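Local coordinates for Cwp19 (Clostridioides difficile, PDB 5OQ3), which probably hydrolyses glycosidic bonds as a cell-wall glycoside hydrolase, this piece being its TIM-barrel domain, although the whole protein is generally assigned an amidase activity, at residues Trp31-Tyr36 against Val70-Pro75; Asn37-Lys42 against Tyr361-Asp366; Trp217-Val222 against Gly270-Thr275. One frame throughout, in Å; residues are numbered along the deposited sequence. Where two conformers were deposited one is given.

Contact 1: residues Trp31-Tyr36 against Val70-Pro75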
loop_
_atom_site.group_PDB
_atom_site.type_symbol
_atom_site.label_atom_id
_atom_site.label_comp_id
_atom_site.label_asym_id
_atom_site.label_seq_id
_atom_site.Cartn_x
_atom_site.Cartn_y
_atom_site.Cartn_z
ATOM N N TRP A 31 -7.111 -2.138 5.628
ATOM C CA TRP A 31 -6.196 -1.002 5.583
ATOM C C TRP A 31 -6.641 0.041 6.608
ATOM O O TRP A 31 -7.836 0.398 6.662
ATOM C CB TRP A 31 -6.152 -0.365 4.185
ATOM C CG TRP A 31 -5.311 -1.073 3.195
ATOM C CD1 TRP A 31 -3.955 -1.045 3.112
ATOM C CD2 TRP A 31 -5.749 -1.811 2.042
ATOM N NE1 TRP A 31 -3.534 -1.770 2.043
ATOM C CE2 TRP A 31 -4.611 -2.189 1.331
ATOM C CE3 TRP A 31 -7.001 -2.133 1.521
ATOM C CZ2 TRP A 31 -4.665 -2.932 0.147
ATOM C CZ3 TRP A 31 -7.071 -2.827 0.340
ATOM C CH2 TRP A 31 -5.907 -3.220 -0.332
ATOM N N ILE A 32 -5.674 0.537 7.377
ATOM C CA ILE A 32 -5.863 1.668 8.282
ATOM C C ILE A 32 -4.882 2.763 7.788
ATOM O O ILE A 32 -3.689 2.734 8.052
ATOM C CB ILE A 32 -5.558 1.243 9.742
ATOM C CG1 ILE A 32 -6.533 0.100 10.174
ATOM C CG2 ILE A 32 -5.639 2.428 10.707
ATOM C CD1 ILE A 32 -6.268 -0.465 11.557
ATOM N N SER A 33 -5.419 3.677 7.013
ATOM C CA SER A 33 -4.704 4.793 6.417
ATOM C C SER A 33 -4.628 5.946 7.376
ATOM O O SER A 33 -5.609 6.295 8.047
ATOM C CB SER A 33 -5.355 5.183 5.097
ATOM O OG SER A 33 -4.594 6.180 4.442
ATOM N N THR A 34 -3.446 6.544 7.445
ATOM C CA THR A 34 -3.146 7.681 8.325
ATOM C C THR A 34 -2.979 8.999 7.553
ATOM O O THR A 34 -3.073 10.088 8.125
ATOM C CB THR A 34 -1.867 7.394 9.121
ATOM O OG1 THR A 34 -0.788 7.182 8.207
ATOM C CG2 THR A 34 -2.035 6.189 9.992
ATOM N N VAL A 35 -2.804 8.910 6.234
ATOM C CA VAL A 35 -2.694 10.118 5.412
ATOM C C VAL A 35 -4.020 10.865 5.466
ATOM O O VAL A 35 -5.093 10.260 5.374
ATOM C CB VAL A 35 -2.260 9.781 3.961
ATOM C CG1 VAL A 35 -3.392 9.136 3.170
ATOM C CG2 VAL A 35 -1.783 11.046 3.246
ATOM N N TYR A 36 -3.948 12.176 5.714
ATOM C CA TYR A 36 -5.138 13.000 5.941
ATOM C C TYR A 36 -6.036 12.433 7.057
ATOM O O TYR A 36 -7.213 12.738 7.115
ATOM C CB TYR A 36 -5.918 13.211 4.649
ATOM C CG TYR A 36 -5.157 13.936 3.599
ATOM C CD1 TYR A 36 -4.665 15.230 3.843
ATOM C CD2 TYR A 36 -4.943 13.373 2.345
ATOM C CE1 TYR A 36 -3.970 15.927 2.875
ATOM C CE2 TYR A 36 -4.241 14.074 1.368
ATOM C CZ TYR A 36 -3.759 15.343 1.649
ATOM O OH TYR A 36 -3.079 16.051 0.704
ATOM N N VAL A 70 -3.415 -3.496 8.474
ATOM C CA VAL A 70 -2.362 -2.993 7.552
ATOM C C VAL A 70 -2.316 -1.481 7.768
ATOM O O VAL A 70 -3.209 -0.736 7.298
ATOM C CB VAL A 70 -2.657 -3.346 6.088
ATOM C CG1 VAL A 70 -1.504 -2.863 5.203
ATOM C CG2 VAL A 70 -2.825 -4.860 5.910
ATOM N N VAL A 71 -1.342 -1.029 8.578
ATOM C CA VAL A 71 -1.377 0.323 9.153
ATOM C C VAL A 71 -0.286 1.176 8.522
ATOM O O VAL A 71 0.870 0.761 8.502
ATOM C CB VAL A 71 -1.188 0.237 10.678
ATOM C CG1 VAL A 71 -1.234 1.634 11.281
ATOM C CG2 VAL A 71 -2.286 -0.677 11.279
ATOM N N GLN A 72 -0.649 2.338 8.003
ATOM C CA GLN A 72 0.241 3.228 7.243
ATOM C C GLN A 72 1.162 3.985 8.176
ATOM O O GLN A 72 0.801 5.002 8.729
ATOM C CB GLN A 72 -0.633 4.172 6.405
ATOM C CG GLN A 72 0.087 4.941 5.321
ATOM C CD GLN A 72 -0.859 5.738 4.478
ATOM O OE1 GLN A 72 -1.903 6.182 4.977
ATOM N NE2 GLN A 72 -0.494 5.972 3.208
ATOM N N VAL A 73 2.374 3.441 8.338
ATOM C CA VAL A 73 3.379 3.998 9.217
ATOM C C VAL A 73 4.248 5.072 8.552
ATOM O O VAL A 73 4.932 5.813 9.237
ATOM C CB VAL A 73 4.259 2.916 9.863
ATOM C CG1 VAL A 73 3.419 1.927 10.681
ATOM C CG2 VAL A 73 5.157 2.178 8.884
ATOM N N ARG A 74 4.240 5.084 7.211
ATOM C CA ARG A 74 4.952 6.103 6.387
ATOM C C ARG A 74 3.998 6.607 5.319
ATOM O O ARG A 74 4.076 6.188 4.164
ATOM C CB ARG A 74 6.185 5.496 5.737
ATOM C CG ARG A 74 6.997 6.428 4.842
ATOM C CD ARG A 74 8.044 5.635 4.098
ATOM N NE ARG A 74 8.745 6.402 3.091
ATOM C CZ ARG A 74 9.888 7.051 3.267
ATOM N NH1 ARG A 74 10.460 7.107 4.443
ATOM N NH2 ARG A 74 10.482 7.632 2.206
ATOM N N PRO A 75 3.106 7.540 5.701
ATOM C CA PRO A 75 2.214 8.104 4.707
ATOM C C PRO A 75 2.840 9.136 3.802
ATOM O O PRO A 75 2.353 9.313 2.679
ATOM C CB PRO A 75 1.129 8.762 5.546
ATOM C CG PRO A 75 1.771 9.094 6.838
ATOM C CD PRO A 75 2.695 7.929 7.065
#

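Contact 2: residues Asn37-Lys42 against Tyr361-Asp366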
loop_
_atom_site.group_PDB
_atom_site.type_symbol
_atom_site.label_atom_id
_atom_site.label_comp_id
_atom_site.label_asym_id
_atom_site.label_seq_id
_atom_site.Cartn_x
_atom_site.Cartn_y
_atom_site.Cartn_z
ATOM N N ASN A 37 -5.448 11.657 7.982
ATOM C CA ASN A 37 -6.176 11.122 9.137
ATOM C C ASN A 37 -7.404 10.328 8.672
ATOM O O ASN A 37 -8.436 10.366 9.293
ATOM C CB ASN A 37 -6.533 12.293 10.090
ATOM C CG ASN A 37 -5.286 12.944 10.645
ATOM O OD1 ASN A 37 -4.703 13.836 10.023
ATOM N ND2 ASN A 37 -4.812 12.437 11.781
ATOM N N LEU A 38 -7.268 9.596 7.565
ATOM C CA LEU A 38 -8.445 8.960 6.938
ATOM C C LEU A 38 -9.141 7.967 7.883
ATOM O O LEU A 38 -10.340 8.077 8.150
ATOM C CB LEU A 38 -8.051 8.256 5.637
ATOM C CG LEU A 38 -9.197 7.617 4.862
ATOM C CD1 LEU A 38 -10.089 8.714 4.275
ATOM C CD2 LEU A 38 -8.703 6.629 3.786
ATOM N N ASP A 39 -8.387 6.979 8.355
ATOM C CA ASP A 39 -8.902 5.976 9.259
ATOM C C ASP A 39 -8.497 6.172 10.716
ATOM O O ASP A 39 -9.278 5.874 11.592
ATOM C CB ASP A 39 -8.432 4.578 8.856
ATOM C CG ASP A 39 -8.932 4.135 7.484
ATOM O OD1 ASP A 39 -10.147 4.098 7.268
ATOM O OD2 ASP A 39 -8.116 3.891 6.571
ATOM N N TRP A 40 -7.254 6.592 10.957
ATOM C CA TRP A 40 -6.720 6.805 12.301
ATOM C C TRP A 40 -5.487 7.725 12.184
ATOM O O TRP A 40 -4.755 7.606 11.175
ATOM C CB TRP A 40 -6.296 5.461 12.919
ATOM C CG TRP A 40 -5.750 5.608 14.301
ATOM C CD1 TRP A 40 -6.458 5.722 15.462
ATOM C CD2 TRP A 40 -4.373 5.798 14.645
ATOM N NE1 TRP A 40 -5.606 5.926 16.499
ATOM C CE2 TRP A 40 -4.318 5.974 16.030
ATOM C CE3 TRP A 40 -3.167 5.793 13.908
ATOM C CZ2 TRP A 40 -3.119 6.178 16.709
ATOM C CZ3 TRP A 40 -1.972 6.001 14.595
ATOM C CH2 TRP A 40 -1.964 6.220 15.969
ATOM N N PRO A 41 -5.211 8.597 13.155
ATOM C CA PRO A 41 -6.106 8.974 14.269
ATOM C C PRO A 41 -7.084 10.051 13.864
ATOM O O PRO A 41 -6.751 10.885 13.029
ATOM C CB PRO A 41 -5.118 9.524 15.307
ATOM C CG PRO A 41 -4.033 10.137 14.498
ATOM C CD PRO A 41 -3.907 9.278 13.251
ATOM N N LYS A 42 -8.281 10.034 14.454
ATOM C CA LYS A 42 -9.268 11.077 14.186
ATOM C C LYS A 42 -8.832 12.364 14.880
ATOM O O LYS A 42 -9.072 13.457 14.361
ATOM C CB LYS A 42 -10.628 10.624 14.710
ATOM C CG LYS A 42 -11.815 11.481 14.323
ATOM C CD LYS A 42 -13.033 11.121 15.176
ATOM C CE LYS A 42 -14.279 10.870 14.335
ATOM N NZ LYS A 42 -14.692 12.050 13.527
ATOM N N TYR A 361 -9.515 -5.011 2.776
ATOM C CA TYR A 361 -10.640 -4.088 2.635
ATOM C C TYR A 361 -10.144 -2.628 2.728
ATOM O O TYR A 361 -9.555 -2.248 3.742
ATOM C CB TYR A 361 -11.691 -4.316 3.736
ATOM C CG TYR A 361 -12.379 -5.646 3.513
ATOM C CD1 TYR A 361 -13.506 -5.725 2.713
ATOM C CD2 TYR A 361 -11.917 -6.822 4.073
ATOM C CE1 TYR A 361 -14.138 -6.924 2.494
ATOM C CE2 TYR A 361 -12.546 -8.039 3.838
ATOM C CZ TYR A 361 -13.657 -8.076 3.035
ATOM O OH TYR A 361 -14.314 -9.259 2.771
ATOM N N PHE A 362 -10.468 -1.851 1.715
ATOM C CA PHE A 362 -10.237 -0.414 1.722
ATOM C C PHE A 362 -11.527 0.303 2.029
ATOM O O PHE A 362 -12.363 0.369 1.140
ATOM C CB PHE A 362 -9.616 0.106 0.426
ATOM C CG PHE A 362 -8.943 1.437 0.656
ATOM C CD1 PHE A 362 -9.651 2.641 0.537
ATOM C CD2 PHE A 362 -7.659 1.480 1.181
ATOM C CE1 PHE A 362 -9.053 3.839 0.822
ATOM C CE2 PHE A 362 -7.065 2.697 1.488
ATOM C CZ PHE A 362 -7.770 3.871 1.309
ATOM N N SER A 363 -11.707 0.844 3.245
ATOM C CA SER A 363 -10.742 0.897 4.333
ATOM C C SER A 363 -11.459 0.620 5.649
ATOM O O SER A 363 -12.681 0.472 5.691
ATOM C CB SER A 363 -9.976 2.237 4.362
ATOM O OG SER A 363 -10.831 3.295 4.748
ATOM N N ALA A 364 -10.698 0.596 6.727
ATOM C CA ALA A 364 -11.213 0.274 8.056
ATOM C C ALA A 364 -12.403 1.114 8.484
ATOM O O ALA A 364 -13.354 0.571 9.080
ATOM C CB ALA A 364 -10.103 0.395 9.074
ATOM N N LYS A 365 -12.380 2.421 8.196
ATOM C CA LYS A 365 -13.491 3.278 8.600
ATOM C C LYS A 365 -14.822 2.823 8.005
ATOM O O LYS A 365 -15.895 3.069 8.580
ATOM C CB LYS A 365 -13.213 4.737 8.229
ATOM C CG LYS A 365 -13.230 5.088 6.743
ATOM C CD LYS A 365 -13.007 6.598 6.600
ATOM C CE LYS A 365 -12.767 7.031 5.170
ATOM N NZ LYS A 365 -13.961 6.816 4.316
ATOM N N ASP A 366 -14.755 2.254 6.796
ATOM C CA ASP A 366 -16.006 1.864 6.141
ATOM C C ASP A 366 -16.683 0.714 6.865
ATOM O O ASP A 366 -17.887 0.670 6.965
ATOM C CB ASP A 366 -15.750 1.520 4.680
ATOM C CG ASP A 366 -15.261 2.703 3.901
ATOM O OD1 ASP A 366 -15.971 3.727 3.811
ATOM O OD2 ASP A 366 -14.161 2.620 3.333
#

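Contact 3: residues Trp217-Val222 against Gly270-Thr275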
loop_
_atom_site.group_PDB
_atom_site.type_symbol
_atom_site.label_atom_id
_atom_site.label_comp_id
_atom_site.label_asym_id
_atom_site.label_seq_id
_atom_site.Cartn_x
_atom_site.Cartn_y
_atom_site.Cartn_z
ATOM N N TRP A 217 13.773 0.416 -18.207
ATOM C CA TRP A 217 14.667 0.780 -17.123
ATOM C C TRP A 217 13.882 1.290 -15.904
ATOM O O TRP A 217 14.177 0.916 -14.787
ATOM C CB TRP A 217 15.676 1.830 -17.634
ATOM C CG TRP A 217 16.565 2.430 -16.616
ATOM C CD1 TRP A 217 17.665 1.876 -16.029
ATOM C CD2 TRP A 217 16.394 3.726 -16.025
ATOM N NE1 TRP A 217 18.190 2.776 -15.138
ATOM C CE2 TRP A 217 17.426 3.918 -15.113
ATOM C CE3 TRP A 217 15.440 4.736 -16.186
ATOM C CZ2 TRP A 217 17.534 5.080 -14.333
ATOM C CZ3 TRP A 217 15.558 5.867 -15.467
ATOM C CH2 TRP A 217 16.590 6.050 -14.549
ATOM N N ARG A 218 12.863 2.118 -16.109
ATOM C CA ARG A 218 12.043 2.596 -14.999
ATOM C C ARG A 218 11.320 1.424 -14.317
ATOM O O ARG A 218 11.282 1.362 -13.076
ATOM C CB ARG A 218 10.993 3.613 -15.493
ATOM C CG ARG A 218 11.602 4.967 -15.862
ATOM C CD ARG A 218 10.544 5.901 -16.294
ATOM N NE ARG A 218 11.078 7.246 -16.518
ATOM C CZ ARG A 218 10.473 8.169 -17.238
ATOM N NH1 ARG A 218 9.339 7.900 -17.852
ATOM N NH2 ARG A 218 11.042 9.360 -17.350
ATOM N N ARG A 219 10.761 0.490 -15.091
ATOM C CA ARG A 219 10.169 -0.699 -14.487
ATOM C C ARG A 219 11.177 -1.486 -13.644
ATOM O O ARG A 219 10.852 -1.932 -12.525
ATOM C CB ARG A 219 9.445 -1.583 -15.534
ATOM C CG ARG A 219 8.085 -1.061 -15.989
ATOM C CD ARG A 219 7.477 -1.945 -17.093
ATOM N NE ARG A 219 8.048 -1.729 -18.413
ATOM C CZ ARG A 219 7.647 -0.797 -19.266
ATOM N NH1 ARG A 219 8.230 -0.711 -20.444
ATOM N NH2 ARG A 219 6.660 0.026 -18.930
ATOM N N GLU A 220 12.387 -1.612 -14.172
ATOM C CA GLU A 220 13.414 -2.317 -13.441
ATOM C C GLU A 220 13.859 -1.586 -12.173
ATOM O O GLU A 220 14.215 -2.226 -11.201
ATOM C CB GLU A 220 14.587 -2.665 -14.328
ATOM C CG GLU A 220 15.605 -3.582 -13.642
ATOM C CD GLU A 220 15.147 -4.984 -13.237
ATOM O OE1 GLU A 220 15.848 -5.641 -12.437
ATOM O OE2 GLU A 220 14.130 -5.450 -13.666
ATOM N N ASN A 221 13.848 -0.268 -12.178
ATOM C CA ASN A 221 14.152 0.478 -10.982
ATOM C C ASN A 221 13.224 0.103 -9.827
ATOM O O ASN A 221 13.619 -0.018 -8.678
ATOM C CB ASN A 221 14.052 2.000 -11.235
ATOM C CG ASN A 221 15.137 2.521 -12.139
ATOM O OD1 ASN A 221 16.234 1.985 -12.203
ATOM N ND2 ASN A 221 14.858 3.629 -12.804
ATOM N N VAL A 222 11.944 -0.011 -10.158
ATOM C CA VAL A 222 10.930 -0.402 -9.166
ATOM C C VAL A 222 11.166 -1.858 -8.752
ATOM O O VAL A 222 11.211 -2.157 -7.528
ATOM C CB VAL A 222 9.512 -0.207 -9.718
ATOM C CG1 VAL A 222 8.463 -0.845 -8.793
ATOM C CG2 VAL A 222 9.217 1.284 -9.925
ATOM N N GLY A 270 1.569 3.403 -16.755
ATOM C CA GLY A 270 1.246 4.665 -16.109
ATOM C C GLY A 270 2.062 4.994 -14.878
ATOM O O GLY A 270 2.211 6.154 -14.551
ATOM N N THR A 271 2.572 3.974 -14.180
ATOM C CA THR A 271 3.425 4.156 -12.978
ATOM C C THR A 271 4.647 3.238 -12.932
ATOM O O THR A 271 5.418 3.285 -11.990
ATOM C CB THR A 271 2.622 4.068 -11.648
ATOM O OG1 THR A 271 2.381 2.728 -11.251
ATOM C CG2 THR A 271 1.279 4.710 -11.762
ATOM N N TYR A 272 4.846 2.444 -13.975
ATOM C CA TYR A 272 6.007 1.531 -14.132
ATOM C C TYR A 272 6.036 0.447 -13.090
ATOM O O TYR A 272 7.104 0.081 -12.612
ATOM C CB TYR A 272 7.369 2.293 -14.309
ATOM C CG TYR A 272 7.271 3.283 -15.449
ATOM C CD1 TYR A 272 7.326 2.869 -16.788
ATOM C CD2 TYR A 272 7.076 4.640 -15.209
ATOM C CE1 TYR A 272 7.187 3.788 -17.828
ATOM C CE2 TYR A 272 6.933 5.550 -16.265
ATOM C CZ TYR A 272 7.018 5.138 -17.558
ATOM O OH TYR A 272 6.825 6.077 -18.551
ATOM N N ALA A 273 4.864 -0.076 -12.766
ATOM C CA ALA A 273 4.660 -1.127 -11.807
ATOM C C ALA A 273 4.347 -2.399 -12.576
ATOM O O ALA A 273 3.231 -2.635 -12.988
ATOM C CB ALA A 273 3.542 -0.755 -10.852
ATOM N N ASP A 274 5.352 -3.202 -12.780
ATOM C CA ASP A 274 5.324 -4.399 -13.611
ATOM C C ASP A 274 5.015 -5.595 -12.710
ATOM O O ASP A 274 5.883 -6.410 -12.388
ATOM C CB ASP A 274 6.616 -4.579 -14.375
ATOM C CG ASP A 274 6.537 -5.680 -15.414
ATOM O OD1 ASP A 274 5.516 -6.424 -15.465
ATOM O OD2 ASP A 274 7.525 -5.790 -16.178
ATOM N N THR A 275 3.766 -5.690 -12.303
ATOM C CA THR A 275 3.380 -6.680 -11.279
ATOM C C THR A 275 3.692 -8.086 -11.751
ATOM O O THR A 275 4.085 -8.912 -10.946
ATOM C CB THR A 275 1.897 -6.542 -10.983
ATOM O OG1 THR A 275 1.618 -5.157 -10.813
ATOM C CG2 THR A 275 1.529 -7.345 -9.753
#

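Contact 1: residues Trp31-Tyr36 against Val70-Pro75
The side-chain oxygen OE1 of Gln-72 reaches across to the chain leaving the neighbouring strand and takes three hydrogen bonds there, at the C-terminal mouth of an eight-stranded TIM barrel. The shortest of the three bonds comes from Ser-33 OG, 2.7 Å from Gln-72 OE1. Thr-34 N lies 2.9 Å from Gln-72 OE1, in the plane of the side-chain carbonyl, whereas Val-35 N comes in from above that plane. With CG anti to the backbone N (chi1 -166°) and the chain extended beyond it, the amide is carried out to this turn, and three donors on one oxygen probably fix the turn of the amide. The backbone of Gln-72 is used as well: its carbonyl O accepts from Thr-34 OG1 at 2.7 Å, and Pro-75 lies against that hydroxyl with its ring carbons, crossing the threonine side chain at about a right angle.

Behind this polar end, strands 27-32 and 68-74 run parallel as the two strands of a beta-alpha-beta unit, with Trp-31 level with Val-70 and Ile-32 level with Val-71. Ile-32 and Val-71 lie side by side on one face of the sheet. On the other, Val-70 accompanies Trp-31, whose indole also meets the rings of Trp-122 and His-188. Backbone bonds on either side of Val-71 join the strands: Ile-32 N gives to Val-70 O at 2.8 Å with an almost straight N-H...O angle of 176°, and Gln-72 N gives to Ile-32 O at 3.1 Å.

Contact 2: residues Asn37-Lys42 against Tyr361-Asp366
With CG beside its own backbone N (chi1 -63°), Asp-39 brings its carboxylate up to the beginning of helix 364-369, while Ser-363 holds OG between its backbone N and carbonyl carbon (chi1 70°), where the hydroxyl meets that carboxylate. Ser-363 OG donates over 2.7 Å to Asp-39 OD1, which accepts through its syn lone pair. As a second donor, Lys-365 N stands 2.9 Å from Asp-39 OD1 but approaches from above the carboxylate plane. One oxygen thus binds both Ser-363 and a backbone N-H near the start of the helix, and the helix's N-terminal end would probably favour the negative charge there. Ser-363 follows a cis peptide bond, and its backbone N-H also donates to Asp-366 OD2.

Leu-38 adds the apolar part. Leu-38 CD2 lies 3.8 Å from Phe-362 CZ, and the two side chains cross at about a right angle. Leu-38 CD1 lies 3.3 Å from Lys-365 CE, closer than carbon atoms usually come.

The other carboxylate oxygen, Asp-39 OD2, accepts from the N of Ser-33, so this one side chain links the chain just beyond strand 27-32 to the segment that follows strand 356-361. Those are the first and last strands of the barrel, neighbours where it closes, and Ala-364 touches both Ile-32 of strand 27-32 and Leu-61 of helix 47-63.

Contact 3: residues Trp217-Val222 against Gly270-Thr275
Tyr-272 lies against helix 214-236 with one face of its ring over the side chain of Arg-218. This is a CH-pi contact: Arg-218 CD sits 3.8 Å from the centroid of the Tyr-272 ring and 19° off the ring normal, displaced toward the rim, while CB of the same arginine packs on the tyrosine CG. The arginine chain is extended from CG to NE, which carries it along the ring from CG toward the hydroxyl end. There the guanidinium is turned 63° from the ring plane and meets the phenol with its edge, Arg-218 NH1 lying 3.2 Å from Tyr-272 OH. The polar ends of both residues have other partners: Arg-218 NH2 forms a salt bridge with Asp-201, and Tyr-272 OH is hydrogen-bonded to the carbonyl O of Val-197.

Arg-219 flanks the ring at its edge, with Arg-219 NH2 3.6 Å from Tyr-272 CD1. A bend at chi3 (-78°) folds its guanidinium back to this position, where hydrogen bonds from NH1 to Asn-216 OD1 and from NH2 to the carbonyl O of Tyr-268 hold it, and it also makes a cation-pi contact with the Tyr-268 ring. In the TIM barrel, helix 214-236 is the long helix between strands 186-189 and 241-244, and the loop that carries Tyr-272 belongs to the excursion between strands 241-244 and 286-287.

Van der Waals contacts also reach the loop backbone and Asp-274. CG2 of Val-222 touches Tyr-272 O at 3.6 Å, and CD of Arg-219 rests on Asp-274 CB at 3.9 Å. Asp-274 is the N-cap of helix 275-280, and its OD1 also accepts from Trp-250 NE1.

Contacts 1 and 2 adjoin, their centres about 8 Å apart, and share the chain that leaves strand 27-32. Contact 1 joins that strand to its neighbour 68-74, whereas contact 2 joins the loop beyond it to the segment that follows the last strand, 356-361, so together they bind the first strand region to both of its neighbours where the barrel closes. Their segments alternate along the sequence. Contact 3 comes after contact 1 along the chain, within the long span closed by contact 2, its centre about 23 Å from that of contact 1 and about 28 Å from that of contact 2, on the opposite side of the chain's centre from contact 2. It touches neither.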